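PDB 6S6H: chromosome-partitioning protein ParB from Caulobacter vibrioides NA1000, which takes part in chromosome partition and binds the DNA origin of replication, here through its DNA-binding domain held on the centromeric parS site. Local coordinates for residues T37-N40 with I41-I45; E73-A76 with G77-R80. All blocks are in the same frame, centred on the assembly; numbering follows the deposited sequence.

Interaction 1. Residues T37-N40 with I41-I45. With nucleotides of chain D.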
loop_
_atom_site.group_PDB
_atom_site.type_symbol
_atom_site.label_atom_id
_atom_site.label_comp_id
_atom_site.label_asym_id
_atom_site.label_seq_id
_atom_site.Cartn_x
_atom_site.Cartn_y
_atom_site.Cartn_z
ATOM N N THR B 37 7.453 -19.743 12.481
ATOM C CA THR B 37 8.255 -19.357 11.287
ATOM C C THR B 37 7.638 -18.119 10.627
ATOM O O THR B 37 6.487 -17.781 10.948
ATOM C CB THR B 37 8.347 -20.507 10.273
ATOM O OG1 THR B 37 7.032 -20.814 9.807
ATOM C CG2 THR B 37 8.999 -21.747 10.846
ATOM N N GLN B 38 8.387 -17.481 9.726
ATOM C CA GLN B 38 7.881 -16.418 8.815
ATOM C C GLN B 38 6.678 -16.968 8.033
ATOM O O GLN B 38 5.668 -16.240 7.900
ATOM C CB GLN B 38 8.983 -15.955 7.861
ATOM C CG GLN B 38 10.129 -15.212 8.543
ATOM C CD GLN B 38 11.092 -14.607 7.548
ATOM O OE1 GLN B 38 11.046 -14.905 6.355
ATOM N NE2 GLN B 38 11.971 -13.743 8.033
ATOM N N GLU B 39 6.790 -18.211 7.551
ATOM C CA GLU B 39 5.743 -18.927 6.770
ATOM C C GLU B 39 4.464 -19.060 7.604
ATOM O O GLU B 39 3.383 -18.831 7.038
ATOM C CB GLU B 39 6.251 -20.306 6.339
ATOM C CG GLU B 39 5.224 -21.134 5.585
ATOM C CD GLU B 39 4.745 -20.526 4.280
ATOM O OE1 GLU B 39 3.605 -20.828 3.872
ATOM O OE2 GLU B 39 5.516 -19.758 3.665
ATOM N N ASN B 40 4.586 -19.431 8.883
ATOM C CA ASN B 40 3.438 -19.649 9.808
ATOM C C ASN B 40 2.710 -18.318 10.036
ATOM O O ASN B 40 1.473 -18.299 9.910
ATOM C CB ASN B 40 3.876 -20.286 11.129
ATOM C CG ASN B 40 2.774 -20.326 12.166
ATOM O OD1 ASN B 40 2.503 -19.327 12.832
ATOM N ND2 ASN B 40 2.135 -21.474 12.316
ATOM N N ILE B 41 3.453 -17.252 10.356
ATOM C CA ILE B 41 2.905 -15.878 10.561
ATOM C C ILE B 41 2.137 -15.473 9.300
ATOM O O ILE B 41 0.970 -15.069 9.429
ATOM C CB ILE B 41 4.019 -14.861 10.896
ATOM C CG1 ILE B 41 4.730 -15.195 12.211
ATOM C CG2 ILE B 41 3.466 -13.440 10.904
ATOM C CD1 ILE B 41 3.822 -15.246 13.419
ATOM N N ALA B 42 2.779 -15.592 8.135
ATOM C CA ALA B 42 2.222 -15.246 6.807
ATOM C C ALA B 42 0.855 -15.915 6.624
ATOM O O ALA B 42 -0.112 -15.197 6.313
ATOM C CB ALA B 42 3.189 -15.650 5.722
ATOM N N GLN B 43 0.777 -17.233 6.832
ATOM C CA GLN B 43 -0.477 -18.022 6.677
ATOM C C GLN B 43 -1.523 -17.546 7.697
ATOM O O GLN B 43 -2.710 -17.524 7.340
ATOM C CB GLN B 43 -0.201 -19.522 6.819
ATOM C CG GLN B 43 0.473 -20.132 5.599
ATOM C CD GLN B 43 0.566 -21.639 5.660
ATOM O OE1 GLN B 43 -0.001 -22.288 6.536
ATOM N NE2 GLN B 43 1.301 -22.214 4.719
ATOM N N THR B 44 -1.096 -17.168 8.907
ATOM C CA THR B 44 -1.979 -16.688 10.006
ATOM C C THR B 44 -2.629 -15.355 9.616
ATOM O O THR B 44 -3.841 -15.211 9.853
ATOM C CB THR B 44 -1.216 -16.550 11.333
ATOM O OG1 THR B 44 -0.576 -17.797 11.606
ATOM C CG2 THR B 44 -2.107 -16.171 12.496
ATOM N N ILE B 45 -1.855 -14.422 9.048
ATOM C CA ILE B 45 -2.310 -13.028 8.759
ATOM C C ILE B 45 -2.808 -12.917 7.311
ATOM O O ILE B 45 -3.206 -11.804 6.930
ATOM C CB ILE B 45 -1.198 -12.001 9.067
ATOM C CG1 ILE B 45 -0.093 -11.994 8.007
ATOM C CG2 ILE B 45 -0.640 -12.223 10.465
ATOM C CD1 ILE B 45 0.920 -10.889 8.187
ATOM P P DT D 3 12.312 -18.676 9.606
ATOM O OP1 DT D 3 12.483 -18.287 11.029
ATOM O OP2 DT D 3 10.955 -18.709 9.004
ATOM O "O5'" DT D 3 13.238 -17.718 8.732
ATOM C "C5'" DT D 3 14.672 -17.717 8.900
ATOM C "C4'" DT D 3 15.347 -17.007 7.750
ATOM O "O4'" DT D 3 15.148 -17.737 6.516
ATOM C "C3'" DT D 3 14.861 -15.575 7.478
ATOM O "O3'" DT D 3 15.947 -14.651 7.643
ATOM C "C2'" DT D 3 14.356 -15.621 6.044
ATOM C "C1'" DT D 3 15.135 -16.782 5.476
ATOM N N1 DT D 3 14.559 -17.412 4.269
ATOM C C2 DT D 3 15.297 -17.363 3.107
ATOM O O2 DT D 3 16.391 -16.825 3.033
ATOM N N3 DT D 3 14.704 -17.969 2.027
ATOM C C4 DT D 3 13.475 -18.599 1.992
ATOM O O4 DT D 3 13.073 -19.095 0.943
ATOM C C5 DT D 3 12.753 -18.611 3.245
ATOM C C7 DT D 3 11.412 -19.273 3.304
ATOM C C6 DT D 3 13.322 -18.021 4.306
ATOM P P DG D 4 15.766 -13.085 7.309
ATOM O OP1 DG D 4 16.491 -12.307 8.345
ATOM O OP2 DG D 4 14.322 -12.816 7.085
ATOM O "O5'" DG D 4 16.562 -12.935 5.937
ATOM C "C5'" DG D 4 17.995 -13.079 5.910
ATOM C "C4'" DG D 4 18.561 -12.521 4.625
ATOM O "O4'" DG D 4 18.081 -13.295 3.501
ATOM C "C3'" DG D 4 18.182 -11.073 4.327
ATOM O "O3'" DG D 4 19.299 -10.392 3.752
ATOM C "C2'" DG D 4 17.019 -11.208 3.362
ATOM C "C1'" DG D 4 17.383 -12.463 2.590
ATOM N N9 DG D 4 16.244 -13.222 2.088
ATOM C C8 DG D 4 15.208 -13.743 2.824
ATOM N N7 DG D 4 14.340 -14.394 2.099
ATOM C C5 DG D 4 14.837 -14.305 0.807
ATOM C C6 DG D 4 14.327 -14.824 -0.410
ATOM O O6 DG D 4 13.297 -15.482 -0.596
ATOM N N1 DG D 4 15.149 -14.506 -1.486
ATOM C C2 DG D 4 16.313 -13.780 -1.403
ATOM N N2 DG D 4 16.969 -13.576 -2.556
ATOM N N3 DG D 4 16.798 -13.290 -0.274
ATOM C C4 DG D 4 16.016 -13.590 0.784
#

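Interaction 2. Residues E73-A76 with G77-R80. With nucleotides of chain C.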
loop_
_atom_site.group_PDB
_atom_site.type_symbol
_atom_site.label_atom_id
_atom_site.label_comp_id
_atom_site.label_asym_id
_atom_site.label_seq_id
_atom_site.Cartn_x
_atom_site.Cartn_y
_atom_site.Cartn_z
ATOM N N GLU B 73 8.427 10.950 6.031
ATOM C CA GLU B 73 9.314 11.549 4.995
ATOM C C GLU B 73 9.698 10.470 3.973
ATOM O O GLU B 73 9.920 10.828 2.805
ATOM C CB GLU B 73 10.544 12.185 5.643
ATOM C CG GLU B 73 10.267 13.561 6.222
ATOM C CD GLU B 73 11.337 14.086 7.165
ATOM O OE1 GLU B 73 12.312 14.698 6.678
ATOM O OE2 GLU B 73 11.194 13.873 8.387
ATOM N N LEU B 74 9.778 9.207 4.406
ATOM C CA LEU B 74 9.927 8.009 3.532
ATOM C C LEU B 74 8.735 7.078 3.755
ATOM O O LEU B 74 8.196 7.074 4.876
ATOM C CB LEU B 74 11.225 7.268 3.875
ATOM C CG LEU B 74 12.532 7.978 3.527
ATOM C CD1 LEU B 74 13.723 7.112 3.908
ATOM C CD2 LEU B 74 12.595 8.335 2.051
ATOM N N THR B 75 8.370 6.303 2.735
ATOM C CA THR B 75 7.422 5.162 2.831
ATOM C C THR B 75 8.223 3.879 3.065
ATOM O O THR B 75 9.460 3.918 2.923
ATOM C CB THR B 75 6.554 5.029 1.571
ATOM O OG1 THR B 75 7.354 4.437 0.548
ATOM C CG2 THR B 75 5.990 6.349 1.092
ATOM N N ALA B 76 7.531 2.788 3.403
ATOM C CA ALA B 76 8.097 1.431 3.583
ATOM C C ALA B 76 8.822 0.994 2.302
ATOM O O ALA B 76 9.888 0.373 2.420
ATOM C CB ALA B 76 6.997 0.465 3.954
ATOM N N GLY B 77 8.253 1.313 1.133
ATOM C CA GLY B 77 8.802 0.992 -0.201
ATOM C C GLY B 77 10.175 1.608 -0.422
ATOM O O GLY B 77 11.073 0.893 -0.913
ATOM N N HIS B 78 10.336 2.888 -0.075
ATOM C CA HIS B 78 11.621 3.633 -0.152
ATOM C C HIS B 78 12.658 2.968 0.760
ATOM O O HIS B 78 13.762 2.648 0.276
ATOM C CB HIS B 78 11.420 5.109 0.221
ATOM C CG HIS B 78 10.596 5.882 -0.755
ATOM N ND1 HIS B 78 9.291 6.243 -0.488
ATOM C CD2 HIS B 78 10.883 6.357 -1.987
ATOM C CE1 HIS B 78 8.804 6.907 -1.516
ATOM N NE2 HIS B 78 9.763 6.993 -2.449
ATOM N N ALA B 79 12.299 2.766 2.034
ATOM C CA ALA B 79 13.179 2.240 3.104
ATOM C C ALA B 79 13.712 0.854 2.721
ATOM O O ALA B 79 14.942 0.643 2.824
ATOM C CB ALA B 79 12.424 2.195 4.408
ATOM N N ARG B 80 12.824 -0.055 2.308
ATOM C CA ARG B 80 13.169 -1.448 1.913
ATOM C C ARG B 80 14.136 -1.421 0.721
ATOM O O ARG B 80 15.104 -2.208 0.726
ATOM C CB ARG B 80 11.895 -2.219 1.566
ATOM C CG ARG B 80 12.098 -3.710 1.341
ATOM C CD ARG B 80 10.839 -4.324 0.763
ATOM N NE ARG B 80 10.582 -3.837 -0.587
ATOM C CZ ARG B 80 9.392 -3.810 -1.188
ATOM N NH1 ARG B 80 8.305 -4.229 -0.561
ATOM N NH2 ARG B 80 9.296 -3.346 -2.423
ATOM P P DT C 12 4.062 1.975 0.902
ATOM O OP1 DT C 12 3.536 2.203 2.271
ATOM O OP2 DT C 12 5.517 1.739 0.702
ATOM O "O5'" DT C 12 3.255 0.754 0.281
ATOM C "C5'" DT C 12 1.828 0.781 0.267
ATOM C "C4'" DT C 12 1.269 -0.596 -0.002
ATOM O "O4'" DT C 12 1.536 -0.989 -1.366
ATOM C "C3'" DT C 12 1.813 -1.717 0.877
ATOM O "O3'" DT C 12 0.702 -2.557 1.189
ATOM C "C2'" DT C 12 2.843 -2.402 -0.004
ATOM C "C1'" DT C 12 2.301 -2.185 -1.414
ATOM N N1 DT C 12 3.301 -2.024 -2.497
ATOM C C2 DT C 12 3.010 -2.564 -3.729
ATOM O O2 DT C 12 2.006 -3.222 -3.948
ATOM N N3 DT C 12 3.954 -2.323 -4.697
ATOM C C4 DT C 12 5.123 -1.595 -4.561
ATOM O O4 DT C 12 5.881 -1.468 -5.521
ATOM C C5 DT C 12 5.360 -1.051 -3.244
ATOM C C7 DT C 12 6.602 -0.254 -3.000
ATOM C C6 DT C 12 4.439 -1.272 -2.297
ATOM P P DG C 13 0.808 -3.665 2.325
ATOM O OP1 DG C 13 -0.526 -3.782 2.973
ATOM O OP2 DG C 13 2.013 -3.380 3.148
ATOM O "O5'" DG C 13 1.051 -4.994 1.482
ATOM C "C5'" DG C 13 0.007 -5.496 0.629
ATOM C "C4'" DG C 13 0.571 -6.466 -0.383
ATOM O "O4'" DG C 13 1.584 -5.817 -1.186
ATOM C "C3'" DG C 13 1.224 -7.721 0.205
ATOM O "O3'" DG C 13 0.536 -8.833 -0.381
ATOM C "C2'" DG C 13 2.695 -7.580 -0.164
ATOM C "C1'" DG C 13 2.627 -6.744 -1.426
ATOM N N9 DG C 13 3.820 -5.984 -1.790
ATOM C C8 DG C 13 4.584 -5.193 -0.967
ATOM N N7 DG C 13 5.560 -4.593 -1.593
ATOM C C5 DG C 13 5.420 -4.996 -2.914
ATOM C C6 DG C 13 6.190 -4.669 -4.064
ATOM O O6 DG C 13 7.183 -3.935 -4.146
ATOM N N1 DG C 13 5.699 -5.299 -5.203
ATOM C C2 DG C 13 4.611 -6.138 -5.236
ATOM N N2 DG C 13 4.296 -6.651 -6.431
ATOM N N3 DG C 13 3.882 -6.445 -4.174
ATOM C C4 DG C 13 4.341 -5.845 -3.055
ATOM P P DG C 11 5.880 6.369 -4.546
ATOM O OP1 DG C 11 6.594 7.427 -3.784
ATOM O OP2 DG C 11 6.635 5.556 -5.537
ATOM O "O5'" DG C 11 5.152 5.340 -3.570
ATOM C "C5'" DG C 11 4.267 5.792 -2.538
ATOM C "C4'" DG C 11 3.523 4.619 -1.945
ATOM O "O4'" DG C 11 2.923 3.831 -3.001
ATOM C "C3'" DG C 11 4.378 3.645 -1.132
ATOM O "O3'" DG C 11 3.603 3.206 -0.005
ATOM C "C2'" DG C 11 4.713 2.559 -2.141
ATOM C "C1'" DG C 11 3.477 2.522 -3.025
ATOM N N9 DG C 11 3.737 2.178 -4.418
ATOM C C8 DG C 11 4.757 2.643 -5.213
ATOM N N7 DG C 11 4.714 2.170 -6.429
ATOM C C5 DG C 11 3.601 1.340 -6.435
ATOM C C6 DG C 11 3.060 0.538 -7.473
ATOM O O6 DG C 11 3.463 0.403 -8.634
ATOM N N1 DG C 11 1.926 -0.147 -7.050
ATOM C C2 DG C 11 1.383 -0.076 -5.791
ATOM N N2 DG C 11 0.284 -0.813 -5.577
ATOM N N3 DG C 11 1.883 0.663 -4.813
ATOM C C4 DG C 11 2.984 1.340 -5.203
#

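Interaction 1. Residues T37-N40 with I41-I45
The first helix of the helix-turn-helix, residues 38-45, is capped by Thr37 and sets its N-terminal end against the DNA backbone. Thr37 O accepts from Ile41 N at 3.1 Å, and Gln38 O accepts from Ala42 N in the next step of the helix. The Thr37 OG1 sits between the backbone N and the carbonyl carbon (chi1 62°), where it takes the N-H of Asn40 at 3.0 Å. Gln38 N, in the first turn, donates a hydrogen bond to OP2 of DT3 of chain D at 2.9 Å. The extended Gln38 side chain then carries NE2 to OP2 of DG4 of chain D, 2.7 Å away. One residue thus holds two successive phosphates. On the outer side, Gln43 NE2 reaches the anti lone pair of Glu39 OE1 at 2.8 Å. That bond is bent (133°), and the carboxylate and amide planes stand 88° apart. Asn40 O takes two donors from Thr44: the backbone N, and OG1 at 2.7 Å from above the carbonyl plane. Asn40 OD1 is hydrogen-bonded to Arg36 NE. Ile41 packs on Tyr27 and Met31 of helix 20-34. A capped helix start clamped on phosphates is a common feature of helix-turn-helix proteins.

Interaction 2. Residues E73-A76 with G77-R80
His78 ND1 is held by Thr75 OG1 at 2.8 Å, a hydrogen bond in which either atom could be the donor. Thr75 N adds a weak bond to the same ring nitrogen. The His78 ring is fixed from its other nitrogen too, since NE2 is hydrogen-bonded to Leu100 O. OP1 of DG11 of chain C lies at the ring edge, 3.2 Å from CE1. Thr75 is the N-cap of helix 76-81. Gly77 N donates to OP2 of DT12 of chain C at 2.8 Å. Thr75 OG1 lies 3.3 Å from the same OP2, a weak contact whose proton is not settled. Leu74 CD2 packs on His78 CB at 3.9 Å, and the Leu74 side chain also touches Ala92, Ile95 and Ile96 of helix 88-98. Thr75 O and Ala76 O accept from Ala79 N and Arg80 N in the first helical turn. The Arg80 side chain runs out from the helix with CG anti to the backbone N (chi1 -172°) and bends at chi3, which brings the guanidinium to DG13 of chain C. O6 of this guanine lies at the guanidinium edge, near its plane. NH1 donates to N7 at 3.0 Å, and NH2 donates to O6 at 2.8 Å. This paired bond is the classic arginine-guanine readout of the major groove, beside a phosphate-binding helix N-terminus.

In the fold
Interaction 1 and interaction 2 both lie in the ParB helix-turn-helix domain, in series along the chain. Their centres are 23 Å apart and they do not touch. Each pairs an N-capping threonine with a main-chain N-H on a DNA phosphate, but they use different strands, chain D for residues 37-45 and chain C for residues 73-80. Interaction 1 is partly buried, and its outer side carries a polar pair. Interaction 2 is buried among helices 63-71, 88-98 and 102-110. Residues 37-45 touch the nucleotides described there through phosphates and sugars. Residues 73-80 add a base contact. Helix 49-57 links the two, touching Gln38 in one and Arg80 in the other.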